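Local coordinates for major capsid protein (Paramecium bursaria Chlorella virus 1, PDB 5TIQ) that self-assembles as trimers into the large icosahedral capsid of a virus that infects Chlorella algae, at residues Ile59-Asp64 and Leu162-Leu167; Ala238-Thr243 and Lys383-Asp388. All blocks are in the same frame, centred on the assembly; numbering follows the deposited sequence.

How the contacts relate
Following the chain from its N terminus, contact 1 comes first. Residues 162-167 return to residues 59-64 after 97 intervening residues that include helices and strands. This joins the connection between strands 54-58 and 65-76 to the short strand 162-163 and the 3-10 turn after it, in the N-terminal jelly roll. Contact 1 closes before contact 2 opens, so the two are in series and neither nest nor cross. Contact 2 spans 139 residues, again with helices and strands. It joins the loop between strands 223-236 and 247-251 to the end of strand 376-387, in the C-terminal jelly roll. Contacts 1 and 2 have centres 54 Å apart, on opposite sides of the chain's centre.

Contact 1 (Ile59-Asp64 and Leu162-Leu167); sequences ISRNGD and LPLIAL
The side chain of L164 packs into the bend of the loop 59-64. Its CD1 lies 3.6 Å from S60 O and 4.0 Å from I59 CG2. The L164 and I59 side chains meet at about a right angle. This part is tightly packed and buried, and Y207 of strand 200-210 and V172 of strand 172-178 also line it. Two hydrogen bonds cross the contact. I165 N gives a nearly straight one to D64 O, 3.1 Å long with 165° at the hydrogen. It arrives in the carbonyl plane, on a lone pair. R61 NH1 gives the other to L164 O, at 2.5 Å. L164 O lies in the plane of the guanidinium but receives NH1 from above its own carbonyl plane. L167 N reaches the same oxygen from the opposite face, so two donors grip it. The extended R61 chain, from CG to NE, carries the guanidinium across to this carbonyl. The D64 and I165 side chains run side by side in the same direction. The D64 carboxylate turns to partners elsewhere: OD2 accepts from L210 N and OD1 pairs with R215. The other side is looser. There R61 is partly exposed, and S60 points its side chain away. The arrangement joins an interstrand loop to a short strand and 3-10 turn in the N-terminal jelly roll of a double jelly-roll capsid protein.

Contact 2 (Ala238-Thr243 and Lys383-Asp388); sequences ATPSAT and KTCSID. With HG (mercury (II) ion), chain L; BGC (beta-D-glucopyranose), chain E; BGC (beta-D-glucopyranose), chain F.
The puckered ring of P240 meets C385 through its CB and CG atoms, with CB 3.6 Å from C385 SG. The flat carboxylate of D388 has C6 of the chain F glucose over one face, 3.1 Å from D388 OD1. The same OD1 is hydrogen-bonded to T390 OG1. The contact belongs to the C-terminal jelly roll of the double jelly-roll fold. It pairs an ST turn at S241 with an inverse gamma turn centred on C385, near the end of strand 376-387. In the ST turn, S241 OG accepts from T243 N at 2.8 Å. The backbones are joined by a weak hydrogen bond from C385 N to S241 O, bent to 130° at the hydrogen. T384 CA adds a CH contact to the same oxygen. A water accepts from S241 N and can donate to K383 O, bridging the two segments. With T384 OG1 beside the backbone N (chi1 -58°), CG2 swings anti to N and rests against A242 O, which S386 CB also touches. T384 is held further by backbone bonds to T401 and T403. Just past the end of the strand, D388 N gives a hydrogen bond to O6 of the chain E glucose at 2.9 Å, consistent with host-added glycans packing on the protein here. The buried K383 points away from the loop and forms a salt bridge with E307. A mercury ion sits beside A242 CB and is bound by C385, through SG at 2.7 Å and O at 2.8 Å. C385 SG stands between the backbone N and the carbonyl carbon (chi1 41°), on the side of its own C=O, where both atoms reach the metal.

Contact 1 (Ile59-Asp64 and Leu162-Leu167)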
# COMPACT_ATOMS: atom_id res chain seq x y z
N ILE A 59 19.64 -27.89 -6.88
CA ILE A 59 19.95 -27.06 -5.72
C ILE A 59 21.02 -27.74 -4.88
O ILE A 59 20.86 -28.89 -4.46
CB ILE A 59 18.68 -26.78 -4.90
CG1 ILE A 59 17.56 -26.25 -5.79
CG2 ILE A 59 18.98 -25.80 -3.78
CD1 ILE A 59 17.87 -24.93 -6.44
N SER A 60 22.11 -27.03 -4.63
CA SER A 60 23.16 -27.55 -3.77
C SER A 60 22.70 -27.55 -2.31
O SER A 60 21.84 -26.77 -1.90
CB SER A 60 24.44 -26.73 -3.93
OG SER A 60 24.21 -25.37 -3.60
N ARG A 61 23.30 -28.43 -1.53
CA ARG A 61 22.87 -28.66 -0.15
C ARG A 61 23.80 -27.95 0.84
O ARG A 61 24.48 -28.56 1.66
CB ARG A 61 22.79 -30.16 0.13
CG ARG A 61 21.89 -30.89 -0.84
CD ARG A 61 21.67 -32.33 -0.44
NE ARG A 61 20.38 -32.80 -0.92
CZ ARG A 61 19.25 -32.71 -0.22
NH1 ARG A 61 19.26 -32.17 0.99
NH2 ARG A 61 18.12 -33.16 -0.74
N ASN A 62 23.81 -26.62 0.74
CA ASN A 62 24.65 -25.81 1.62
C ASN A 62 23.98 -25.57 2.97
O ASN A 62 24.65 -25.61 4.01
CB ASN A 62 24.97 -24.48 0.95
CG ASN A 62 25.58 -24.67 -0.42
OD1 ASN A 62 24.87 -24.83 -1.41
ND2 ASN A 62 26.90 -24.64 -0.49
N GLY A 63 22.67 -25.32 2.97
CA GLY A 63 21.98 -25.02 4.20
C GLY A 63 20.90 -26.01 4.56
O GLY A 63 20.75 -27.04 3.89
N ASP A 64 20.14 -25.71 5.61
CA ASP A 64 19.11 -26.61 6.10
C ASP A 64 17.77 -26.41 5.40
O ASP A 64 17.09 -27.39 5.06
CB ASP A 64 18.94 -26.42 7.61
CG ASP A 64 20.25 -26.54 8.36
OD1 ASP A 64 20.98 -27.53 8.14
OD2 ASP A 64 20.57 -25.64 9.17
N LEU A 162 11.40 -24.90 2.27
CA LEU A 162 11.64 -26.28 1.87
C LEU A 162 12.81 -26.86 2.66
O LEU A 162 13.92 -26.31 2.59
CB LEU A 162 11.91 -26.36 0.37
CG LEU A 162 11.92 -27.76 -0.23
CD1 LEU A 162 10.54 -28.37 -0.11
CD2 LEU A 162 12.39 -27.73 -1.67
N PRO A 163 12.62 -27.93 3.42
CA PRO A 163 13.72 -28.46 4.23
C PRO A 163 14.63 -29.42 3.47
O PRO A 163 14.37 -30.63 3.43
CB PRO A 163 12.99 -29.18 5.37
CG PRO A 163 11.70 -29.62 4.76
CD PRO A 163 11.33 -28.60 3.72
N LEU A 164 15.70 -28.89 2.88
CA LEU A 164 16.68 -29.75 2.23
C LEU A 164 17.26 -30.77 3.20
O LEU A 164 17.54 -31.91 2.80
CB LEU A 164 17.81 -28.92 1.63
CG LEU A 164 17.49 -28.08 0.39
CD1 LEU A 164 18.76 -27.49 -0.19
CD2 LEU A 164 16.77 -28.93 -0.64
N ILE A 165 17.43 -30.39 4.46
CA ILE A 165 17.99 -31.29 5.46
C ILE A 165 17.11 -32.52 5.68
O ILE A 165 17.60 -33.56 6.12
CB ILE A 165 18.22 -30.52 6.78
CG1 ILE A 165 19.00 -31.38 7.78
CG2 ILE A 165 16.90 -30.08 7.38
CD1 ILE A 165 19.15 -30.76 9.14
N ALA A 166 15.82 -32.42 5.37
CA ALA A 166 14.89 -33.54 5.49
C ALA A 166 14.66 -34.24 4.16
O ALA A 166 13.82 -35.15 4.09
CB ALA A 166 13.56 -33.07 6.07
N LEU A 167 15.37 -33.85 3.10
CA LEU A 167 15.23 -34.47 1.79
C LEU A 167 16.54 -35.11 1.36
O LEU A 167 17.00 -34.91 0.23
CB LEU A 167 14.77 -33.44 0.76
CG LEU A 167 13.36 -32.88 0.97
CD1 LEU A 167 13.11 -31.69 0.07
CD2 LEU A 167 12.33 -33.97 0.73

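Contact 2 (Ala238-Thr243 and Lys383-Asp388)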
# COMPACT_ATOMS: atom_id res chain seq x y z
N ALA A 238 -12.97 -17.91 -29.13
CA ALA A 238 -13.91 -17.85 -30.25
C ALA A 238 -13.84 -16.49 -30.91
O ALA A 238 -13.77 -15.45 -30.24
CB ALA A 238 -15.33 -18.14 -29.77
N THR A 239 -13.85 -16.49 -32.25
CA THR A 239 -13.70 -15.27 -33.03
C THR A 239 -14.84 -14.30 -32.76
O THR A 239 -16.00 -14.59 -33.10
CB THR A 239 -13.63 -15.59 -34.52
OG1 THR A 239 -12.45 -16.37 -34.78
CG2 THR A 239 -13.57 -14.31 -35.34
N PRO A 240 -14.57 -13.14 -32.16
CA PRO A 240 -15.63 -12.16 -31.93
C PRO A 240 -16.04 -11.47 -33.22
O PRO A 240 -15.22 -11.20 -34.09
CB PRO A 240 -15.00 -11.18 -30.93
CG PRO A 240 -13.54 -11.24 -31.25
CD PRO A 240 -13.26 -12.66 -31.67
N SER A 241 -17.33 -11.17 -33.32
CA SER A 241 -17.92 -10.62 -34.53
C SER A 241 -18.21 -9.13 -34.36
O SER A 241 -18.47 -8.66 -33.25
CB SER A 241 -19.21 -11.35 -34.90
OG SER A 241 -19.99 -10.60 -35.82
N ALA A 242 -18.15 -8.41 -35.47
CA ALA A 242 -18.54 -7.01 -35.52
C ALA A 242 -20.03 -6.82 -35.79
O ALA A 242 -20.50 -5.68 -35.83
CB ALA A 242 -17.73 -6.26 -36.58
N THR A 243 -20.77 -7.91 -35.98
CA THR A 243 -22.20 -7.85 -36.24
C THR A 243 -23.05 -8.59 -35.21
O THR A 243 -24.26 -8.37 -35.17
CB THR A 243 -22.53 -8.40 -37.63
OG1 THR A 243 -21.99 -9.72 -37.76
CG2 THR A 243 -21.93 -7.51 -38.71
N LYS A 383 -18.06 -9.03 -26.43
CA LYS A 383 -18.57 -7.78 -26.97
C LYS A 383 -18.56 -7.81 -28.50
O LYS A 383 -17.85 -8.61 -29.13
CB LYS A 383 -17.74 -6.60 -26.47
CG LYS A 383 -17.69 -6.47 -24.96
CD LYS A 383 -16.79 -5.31 -24.55
CE LYS A 383 -16.63 -5.23 -23.04
NZ LYS A 383 -15.72 -4.12 -22.65
N THR A 384 -19.35 -6.93 -29.09
CA THR A 384 -19.39 -6.77 -30.54
C THR A 384 -18.25 -5.83 -30.93
O THR A 384 -18.33 -4.62 -30.73
CB THR A 384 -20.74 -6.22 -30.99
OG1 THR A 384 -21.78 -7.11 -30.55
CG2 THR A 384 -20.79 -6.11 -32.50
N CYS A 385 -17.18 -6.40 -31.50
CA CYS A 385 -15.99 -5.63 -31.86
C CYS A 385 -16.26 -4.86 -33.15
O CYS A 385 -15.76 -5.19 -34.23
CB CYS A 385 -14.78 -6.54 -31.98
SG CYS A 385 -15.13 -8.12 -32.80
N SER A 386 -17.05 -3.80 -33.02
CA SER A 386 -17.47 -2.99 -34.15
C SER A 386 -16.97 -1.56 -34.10
O SER A 386 -17.33 -0.76 -34.98
CB SER A 386 -19.00 -3.00 -34.27
OG SER A 386 -19.60 -2.50 -33.08
N ILE A 387 -16.16 -1.20 -33.11
CA ILE A 387 -15.65 0.16 -33.00
C ILE A 387 -14.45 0.33 -33.92
O ILE A 387 -13.58 -0.54 -33.99
CB ILE A 387 -15.28 0.48 -31.54
CG1 ILE A 387 -16.49 0.34 -30.62
CG2 ILE A 387 -14.68 1.88 -31.43
CD1 ILE A 387 -16.16 0.58 -29.16
N ASP A 388 -14.41 1.46 -34.62
CA ASP A 388 -13.26 1.81 -35.45
C ASP A 388 -12.07 2.11 -34.54
O ASP A 388 -12.01 3.17 -33.91
CB ASP A 388 -13.60 3.00 -36.34
CG ASP A 388 -12.45 3.41 -37.25
OD1 ASP A 388 -11.36 2.81 -37.19
OD2 ASP A 388 -12.65 4.34 -38.07
HG HG L . -14.41 -7.42 -35.27
C2 BGC E . -19.17 5.16 -31.57
C3 BGC E . -19.90 5.40 -32.90
C4 BGC E . -19.12 4.74 -34.02
C5 BGC E . -18.97 3.26 -33.73
C6 BGC E . -18.20 2.56 -34.85
C1 BGC E . -18.95 3.65 -31.36
O2 BGC E . -19.96 5.70 -30.51
O3 BGC E . -19.97 6.81 -33.17
O4 BGC E . -19.82 4.92 -35.26
O5 BGC E . -18.29 3.07 -32.49
O6 BGC E . -16.86 3.07 -34.90
C2 BGC F . -9.83 -2.46 -39.04
C3 BGC F . -9.24 -1.34 -39.89
C4 BGC F . -10.26 -0.27 -40.27
C5 BGC F . -11.13 0.12 -39.09
C6 BGC F . -12.26 1.01 -39.58
C1 BGC F . -10.67 -1.86 -37.92
O2 BGC F . -8.78 -3.23 -38.46
O3 BGC F . -8.75 -1.89 -41.12
O4 BGC F . -9.57 0.91 -40.69
O5 BGC F . -11.68 -1.03 -38.47
O6 BGC F . -13.04 0.28 -40.53
O HOH W 1 -18.74 -11.00 -30.75